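Local coordinates for branched-chain-amino-acid aminotransferase (Pseudomonas sp. UW4, PDB 6JIF), which catalyses the pyridoxal-5'-phosphate-dependent transfer of amino groups between branched-chain amino acids and 2-oxo acids, at residues Y84-K87 and D88-N92; P96-N99 and A100-M103; P113-D116 and T117-I121. All coordinates share one frame; numbering follows the deposited sequence.

In the fold
The three contacts follow one another along the chain. Contact 1 turns strand 76-85 into strand 91-94. Contact 2 is the start of helix 96-109, which follows directly. Contact 3 starts the next helix, 117-130. The centres of contacts 1 and 2 are about 22 Å apart, although their segments adjoin in sequence. Contacts 2 and 3 are neighbours in space, with centres about 8 Å apart. There F120 packs on the first helix, its CD1 3.5 Å from A100 CB. R102 of contact 2 binds the cofactor directly. The side chains of Y84 in contact 1 and F120 in contact 3 stay about 10 and 11 Å from it.

Contact 1: residues Y84-K87 and D88-N92; sequences YRCK and DGSIN
R85 folds back over the turn to reach G89 and I91. CG leaves CB anti to the backbone N (chi1 179°), and bends at chi2 and chi3 curl the chain over the second strand. CD lies 3.4 Å from both G89 O and S90 O. NE and CZ pass G89 O, CZ also nearing I91 CG1. NH1 donates to G89 O at 2.7 Å, with the acceptor at the guanidinium edge. NH2 comes nearest I91 CD1. I91 CG1 sits over one face, 3.3 Å from NH1. With an alanine in its place, G89 O would probably lose this donor and I91 CG1 the flat group lying over it.

Strands 76-85 and 91-94 form a beta hairpin; its type I turn runs from C86 to G89, closed by G89 N to C86 O. C86 N bonds S90 O, 2.8 Å away and nearly straight at 170°. G89 and S90 form a G1 beta bulge opposite C86; glycine suits the positive phi (94°).

D88 OD1 accepts from S90 N, an Asx turn, and also from S90 OG at 2.6 Å. On the same side, away from R85, C86 SG lies 3.2 Å from N92 OD1; K358 bonds both N92 OD1 and S90 OG.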
loop_
_atom_site.group_PDB
_atom_site.type_symbol
_atom_site.label_atom_id
_atom_site.label_comp_id
_atom_site.label_asym_id
_atom_site.label_seq_id
_atom_site.Cartn_x
_atom_site.Cartn_y
_atom_site.Cartn_z
ATOM N N TYR B 84 -6.515 -29.620 -1.827
ATOM C CA TYR B 84 -6.449 -30.552 -2.947
ATOM C C TYR B 84 -7.238 -31.824 -2.633
ATOM O O TYR B 84 -7.152 -32.361 -1.517
ATOM C CB TYR B 84 -5.003 -30.924 -3.235
ATOM C CG TYR B 84 -4.066 -29.774 -3.438
ATOM C CD1 TYR B 84 -3.454 -29.133 -2.343
ATOM C CD2 TYR B 84 -3.766 -29.317 -4.699
ATOM C CE1 TYR B 84 -2.581 -28.077 -2.527
ATOM C CE2 TYR B 84 -2.882 -28.270 -4.884
ATOM C CZ TYR B 84 -2.301 -27.651 -3.797
ATOM O OH TYR B 84 -1.437 -26.592 -3.963
ATOM N N ARG B 85 -7.989 -32.338 -3.624
ATOM C CA ARG B 85 -8.585 -33.659 -3.487
ATOM C C ARG B 85 -7.513 -34.731 -3.715
ATOM O O ARG B 85 -6.792 -34.716 -4.725
ATOM C CB ARG B 85 -9.740 -33.835 -4.471
ATOM C CG ARG B 85 -10.383 -35.159 -4.406
ATOM C CD ARG B 85 -11.159 -35.342 -3.100
ATOM N NE ARG B 85 -12.359 -34.504 -3.122
ATOM C CZ ARG B 85 -13.233 -34.397 -2.133
ATOM N NH1 ARG B 85 -13.052 -35.099 -1.022
ATOM N NH2 ARG B 85 -14.305 -33.611 -2.267
ATOM N N CYS B 86 -7.377 -35.633 -2.756
ATOM C CA CYS B 86 -6.441 -36.734 -2.920
ATOM C C CYS B 86 -7.070 -37.888 -3.738
ATOM O O CYS B 86 -8.294 -38.045 -3.822
ATOM C CB CYS B 86 -6.038 -37.274 -1.553
ATOM S SG CYS B 86 -5.278 -36.102 -0.525
ATOM N N LYS B 87 -6.210 -38.728 -4.301
ATOM C CA LYS B 87 -6.723 -39.871 -5.055
ATOM C C LYS B 87 -7.588 -40.760 -4.190
ATOM O O LYS B 87 -8.501 -41.432 -4.698
ATOM C CB LYS B 87 -5.564 -40.698 -5.612
ATOM C CG LYS B 87 -5.989 -41.652 -6.692
ATOM C CD LYS B 87 -4.840 -42.093 -7.558
ATOM C CE LYS B 87 -3.598 -42.378 -6.780
ATOM N NZ LYS B 87 -2.547 -42.996 -7.706
ATOM N N ASP B 88 -7.283 -40.834 -2.902
ATOM C CA ASP B 88 -8.080 -41.678 -2.039
ATOM C C ASP B 88 -9.362 -40.985 -1.588
ATOM O O ASP B 88 -10.122 -41.561 -0.802
ATOM C CB ASP B 88 -7.238 -42.150 -0.844
ATOM C CG ASP B 88 -6.866 -41.021 0.132
ATOM O OD1 ASP B 88 -7.251 -39.846 -0.061
ATOM O OD2 ASP B 88 -6.160 -41.329 1.132
ATOM N N GLY B 89 -9.623 -39.779 -2.084
ATOM C CA GLY B 89 -10.853 -39.077 -1.814
ATOM C C GLY B 89 -10.789 -38.126 -0.650
ATOM O O GLY B 89 -11.748 -37.375 -0.437
ATOM N N SER B 90 -9.731 -38.173 0.143
ATOM C CA SER B 90 -9.609 -37.222 1.252
ATOM C C SER B 90 -9.191 -35.859 0.696
ATOM O O SER B 90 -8.976 -35.700 -0.506
ATOM C CB SER B 90 -8.623 -37.716 2.321
ATOM O OG SER B 90 -7.364 -38.067 1.783
ATOM N N ILE B 91 -9.064 -34.863 1.575
ATOM C CA ILE B 91 -8.770 -33.479 1.203
ATOM C C ILE B 91 -7.524 -32.981 1.950
ATOM O O ILE B 91 -7.498 -32.976 3.188
ATOM C CB ILE B 91 -9.969 -32.560 1.515
ATOM C CG1 ILE B 91 -11.226 -33.115 0.838
ATOM C CG2 ILE B 91 -9.630 -31.133 1.111
ATOM C CD1 ILE B 91 -12.506 -32.404 1.265
ATOM N N ASN B 92 -6.506 -32.517 1.205
ATOM C CA ASN B 92 -5.267 -32.005 1.793
ATOM C C ASN B 92 -5.309 -30.483 1.799
ATOM O O ASN B 92 -5.344 -29.860 0.740
ATOM C CB ASN B 92 -4.024 -32.434 0.995
ATOM C CG ASN B 92 -3.602 -33.829 1.274
ATOM O OD1 ASN B 92 -4.211 -34.488 2.074
ATOM N ND2 ASN B 92 -2.531 -34.292 0.627
#

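Contact 2: residues P96-N99 and A100-M103. With PLP (pyridoxal-5'-phosphate), chain D.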
loop_
_atom_site.group_PDB
_atom_site.type_symbol
_atom_site.label_atom_id
_atom_site.label_comp_id
_atom_site.label_asym_id
_atom_site.label_seq_id
_atom_site.Cartn_x
_atom_site.Cartn_y
_atom_site.Cartn_z
ATOM N N PRO B 96 -1.238 -24.739 6.153
ATOM C CA PRO B 96 -1.936 -23.530 6.593
ATOM C C PRO B 96 -1.323 -22.885 7.838
ATOM O O PRO B 96 -1.490 -21.676 8.042
ATOM C CB PRO B 96 -3.351 -24.031 6.881
ATOM C CG PRO B 96 -3.187 -25.431 7.214
ATOM C CD PRO B 96 -2.082 -25.950 6.309
ATOM N N ASP B 97 -0.636 -23.668 8.667
ATOM C CA ASP B 97 0.091 -23.101 9.792
ATOM C C ASP B 97 1.105 -22.065 9.325
ATOM O O ASP B 97 1.323 -21.056 9.995
ATOM C CB ASP B 97 0.756 -24.218 10.587
ATOM C CG ASP B 97 1.882 -24.932 9.820
ATOM O OD1 ASP B 97 1.611 -25.391 8.666
ATOM O OD2 ASP B 97 2.986 -25.127 10.423
ATOM N N GLN B 98 1.763 -22.298 8.173
ATOM C CA GLN B 98 2.746 -21.305 7.689
ATOM C C GLN B 98 2.070 -20.012 7.258
ATOM O O GLN B 98 2.633 -18.911 7.454
ATOM C CB GLN B 98 3.580 -21.881 6.525
ATOM C CG GLN B 98 4.556 -22.966 6.983
ATOM C CD GLN B 98 5.568 -22.431 7.938
ATOM O OE1 GLN B 98 6.143 -21.335 7.743
ATOM N NE2 GLN B 98 5.765 -23.160 9.018
ATOM N N ASN B 99 0.875 -20.111 6.652
ATOM C CA ASN B 99 0.109 -18.917 6.356
ATOM C C ASN B 99 -0.248 -18.173 7.626
ATOM O O ASN B 99 -0.187 -16.943 7.669
ATOM C CB ASN B 99 -1.174 -19.289 5.633
ATOM C CG ASN B 99 -0.867 -19.919 4.313
ATOM O OD1 ASN B 99 -0.783 -21.142 4.230
ATOM N ND2 ASN B 99 -0.581 -19.103 3.303
ATOM N N ALA B 100 -0.675 -18.909 8.650
ATOM C CA ALA B 100 -1.019 -18.263 9.921
ATOM C C ALA B 100 0.166 -17.489 10.475
ATOM O O ALA B 100 0.014 -16.343 10.900
ATOM C CB ALA B 100 -1.492 -19.272 10.964
ATOM N N LEU B 101 1.354 -18.096 10.463
ATOM C CA LEU B 101 2.534 -17.421 11.010
ATOM C C LEU B 101 2.843 -16.151 10.218
ATOM O O LEU B 101 3.111 -15.073 10.775
ATOM C CB LEU B 101 3.747 -18.372 10.997
ATOM C CG LEU B 101 3.663 -19.521 12.025
ATOM C CD1 LEU B 101 4.587 -20.754 11.713
ATOM C CD2 LEU B 101 3.925 -19.027 13.470
ATOM N N ARG B 102 2.812 -16.266 8.890
ATOM C CA ARG B 102 3.134 -15.101 8.090
ATOM C C ARG B 102 2.104 -14.005 8.283
ATOM O O ARG B 102 2.448 -12.822 8.298
ATOM C CB ARG B 102 3.261 -15.452 6.601
ATOM C CG ARG B 102 3.791 -14.234 5.810
ATOM C CD ARG B 102 4.226 -14.722 4.367
ATOM N NE ARG B 102 3.048 -15.255 3.654
ATOM C CZ ARG B 102 3.103 -15.979 2.535
ATOM N NH1 ARG B 102 4.279 -16.268 2.035
ATOM N NH2 ARG B 102 1.983 -16.386 1.926
ATOM N N MET B 103 0.832 -14.365 8.390
ATOM C CA MET B 103 -0.141 -13.312 8.557
ATOM C C MET B 103 0.009 -12.654 9.920
ATOM O O MET B 103 -0.266 -11.467 10.054
ATOM C CB MET B 103 -1.560 -13.843 8.353
ATOM C CG MET B 103 -2.513 -12.739 7.857
ATOM S SD MET B 103 -4.214 -13.281 7.540
ATOM C CE MET B 103 -4.687 -13.460 9.271
HETATM N N1 PLP D . 6.821 -13.092 -3.723
HETATM C C2 PLP D . 5.913 -12.103 -3.496
HETATM C C2A PLP D . 6.362 -10.700 -3.759
HETATM C C3 PLP D . 4.650 -12.400 -2.982
HETATM O O3 PLP D . 3.772 -11.383 -2.709
HETATM C C4 PLP D . 4.290 -13.752 -2.743
HETATM C C4A PLP D . 3.013 -14.110 -2.004
HETATM C C5 PLP D . 5.262 -14.733 -3.019
HETATM C C6 PLP D . 6.493 -14.378 -3.481
HETATM C C5A PLP D . 5.034 -16.207 -2.898
HETATM O O4P PLP D . 4.597 -16.544 -1.636
HETATM P P PLP D . 3.887 -17.958 -1.430
HETATM O O1P PLP D . 4.789 -19.058 -1.933
HETATM O O2P PLP D . 3.755 -18.018 0.099
HETATM O O3P PLP D . 2.553 -18.028 -2.166
#
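R102 runs extended from the helix through chi2, with CG opposite its backbone N (chi1 -172°), and then bends at chi3 (62°). One turn earlier, N99 places its CG anti to its own carbonyl carbon. With R102 turned at chi3, the two side chains lie side by side and point the same way. N99 ND2 comes 4.0 Å from R102 NH2, with the amide and guanidinium planes 82° apart. Both groups are donors here, and a shared acceptor brings them together. E79 OE1, on strand 76-85, accepts a hydrogen bond from N99 ND2 and forms a salt bridge with R102 NH2.

The guanidinium meets the cofactor edge-on, with the PLP phosphorus in its plane. NH1 donates to PLP O2P at 2.7 Å. NH2 adds a weak bond to the same PLP oxygen at 3.0 Å. NH1 also bonds P265 O. With E79 and P265 holding it as well as the phosphate, the group has little freedom to rotate.

The backbone beneath is regular alpha helix. R102 N bonds Q98 O at 3.0 Å, and M103 N bonds N99 O at 2.9 Å. Q98 NE2 lies 3.8 Å from L101 CD1, and the Q98 side chain also touches I267 and L270 of helix 267-278.

PLP is also hydrogen-bonded to Y209, I267, T268 and T305. An arginine from a helix, gripping one phosphate oxygen and steadied by a nearby glutamate, forms part of the phosphate-binding site of this class IV aminotransferase.

Contact 3: residues P113-D116 and T117-I121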
loop_
_atom_site.group_PDB
_atom_site.type_symbol
_atom_site.label_atom_id
_atom_site.label_comp_id
_atom_site.label_asym_id
_atom_site.label_seq_id
_atom_site.Cartn_x
_atom_site.Cartn_y
_atom_site.Cartn_z
ATOM N N PRO B 113 -4.559 -6.499 14.836
ATOM C CA PRO B 113 -4.605 -7.637 15.768
ATOM C C PRO B 113 -4.309 -8.913 15.010
ATOM O O PRO B 113 -4.665 -9.054 13.845
ATOM C CB PRO B 113 -6.043 -7.626 16.292
ATOM C CG PRO B 113 -6.802 -6.773 15.333
ATOM C CD PRO B 113 -5.849 -5.788 14.766
ATOM N N GLN B 114 -3.645 -9.832 15.695
ATOM C CA GLN B 114 -3.247 -11.074 15.072
ATOM C C GLN B 114 -4.337 -12.122 15.295
ATOM O O GLN B 114 -5.073 -12.093 16.288
ATOM C CB GLN B 114 -1.906 -11.539 15.649
ATOM C CG GLN B 114 -0.801 -10.575 15.390
ATOM C CD GLN B 114 0.481 -10.963 16.066
ATOM O OE1 GLN B 114 0.733 -12.140 16.336
ATOM N NE2 GLN B 114 1.281 -9.961 16.396
ATOM N N VAL B 115 -4.433 -13.033 14.342
ATOM C CA VAL B 115 -5.284 -14.212 14.433
ATOM C C VAL B 115 -4.374 -15.354 14.854
ATOM O O VAL B 115 -3.418 -15.667 14.136
ATOM C CB VAL B 115 -5.974 -14.509 13.097
ATOM C CG1 VAL B 115 -6.912 -15.755 13.203
ATOM C CG2 VAL B 115 -6.748 -13.293 12.648
ATOM N N ASP B 116 -4.658 -15.954 16.025
ATOM C CA ASP B 116 -3.807 -17.039 16.500
ATOM C C ASP B 116 -3.950 -18.261 15.587
ATOM O O ASP B 116 -4.912 -18.422 14.836
ATOM C CB ASP B 116 -4.108 -17.395 17.962
ATOM C CG ASP B 116 -5.510 -17.909 18.172
ATOM O OD1 ASP B 116 -5.777 -19.136 17.966
ATOM O OD2 ASP B 116 -6.353 -17.081 18.585
ATOM N N THR B 117 -2.931 -19.107 15.641
ATOM C CA THR B 117 -2.777 -20.155 14.641
ATOM C C THR B 117 -3.933 -21.155 14.659
ATOM O O THR B 117 -4.429 -21.556 13.602
ATOM C CB THR B 117 -1.444 -20.859 14.877
ATOM O OG1 THR B 117 -0.401 -19.932 14.624
ATOM C CG2 THR B 117 -1.311 -22.099 13.927
ATOM N N GLU B 118 -4.411 -21.548 15.844
ATOM C CA GLU B 118 -5.469 -22.566 15.838
ATOM C C GLU B 118 -6.782 -21.973 15.346
ATOM O O GLU B 118 -7.470 -22.598 14.546
ATOM C CB GLU B 118 -5.626 -23.235 17.212
ATOM C CG GLU B 118 -4.451 -24.200 17.529
ATOM C CD GLU B 118 -4.123 -25.183 16.355
ATOM O OE1 GLU B 118 -4.994 -26.001 15.952
ATOM O OE2 GLU B 118 -2.985 -25.128 15.817
ATOM N N GLN B 119 -7.080 -20.715 15.719
ATOM C CA GLN B 119 -8.228 -19.998 15.156
ATOM C C GLN B 119 -8.132 -19.906 13.629
ATOM O O GLN B 119 -9.108 -20.172 12.895
ATOM C CB GLN B 119 -8.304 -18.613 15.806
ATOM C CG GLN B 119 -9.388 -17.611 15.325
ATOM C CD GLN B 119 -9.320 -16.192 16.040
ATOM O OE1 GLN B 119 -8.420 -15.917 16.871
ATOM N NE2 GLN B 119 -10.285 -15.315 15.711
ATOM N N PHE B 120 -6.947 -19.519 13.135
ATOM C CA PHE B 120 -6.738 -19.362 11.705
ATOM C C PHE B 120 -6.996 -20.670 10.976
ATOM O O PHE B 120 -7.771 -20.709 10.009
ATOM C CB PHE B 120 -5.310 -18.838 11.467
ATOM C CG PHE B 120 -4.969 -18.565 10.009
ATOM C CD1 PHE B 120 -4.529 -19.615 9.175
ATOM C CD2 PHE B 120 -5.079 -17.302 9.475
ATOM C CE1 PHE B 120 -4.184 -19.382 7.844
ATOM C CE2 PHE B 120 -4.757 -17.056 8.156
ATOM C CZ PHE B 120 -4.301 -18.073 7.339
ATOM N N ILE B 121 -6.366 -21.759 11.436
ATOM C CA ILE B 121 -6.463 -23.022 10.705
ATOM C C ILE B 121 -7.881 -23.562 10.753
ATOM O O ILE B 121 -8.400 -24.026 9.731
ATOM C CB ILE B 121 -5.436 -24.041 11.232
ATOM C CG1 ILE B 121 -4.009 -23.506 11.049
ATOM C CG2 ILE B 121 -5.686 -25.426 10.613
ATOM C CD1 ILE B 121 -2.936 -24.473 11.543
HETATM O O HOH W 1 -3.304 -21.334 18.414
#
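The F120 ring has V115 CG1 at its edge, near the ring plane. F120 also touches N99 and A100 of helix 96-109. The second flat group is the D116 carboxylate. Q119 N approaches its OD1 from above the carboxylate plane, 44° out of it. The bond is 3.0 Å long and nearly straight. The D116 and Q119 side chains cross at about a right angle, and their carboxylate and amide planes are 50° apart.

D116 is the N-cap of helix 117-130. Its CG sits between the backbone N and the carbonyl carbon (chi1 63°), which turns the carboxylate back over the first helical turn. The backbone of the same residue serves the next bond, as F120 N donates to D116 O at 2.9 Å. A water accepts from E118 N at 2.8 Å and donates weakly to D116 OD1. In this way the carboxylate holds one first-turn N-H directly and a second one through water.

V115 precedes the cap, and its CG1 packs 3.9 Å from F120 CB. This apolar pair spans the N-cap, the arrangement known as a hydrophobic staple. The same methyl, V115 CG1, lies 3.8 Å from Q119 CG. Outside the two segments, Q104 NE2 of helix 96-109 bonds both V115 O and T117 OG1, tying the cap to the preceding helix. W51 on strand 50-57 touches V115 and Q119 as well.

The D116 carboxylate is exposed but faces the amide end of a helix. Its negative charge is probably eased by the helix dipole and by the N-H of Q119, so it is likely to stay ionised.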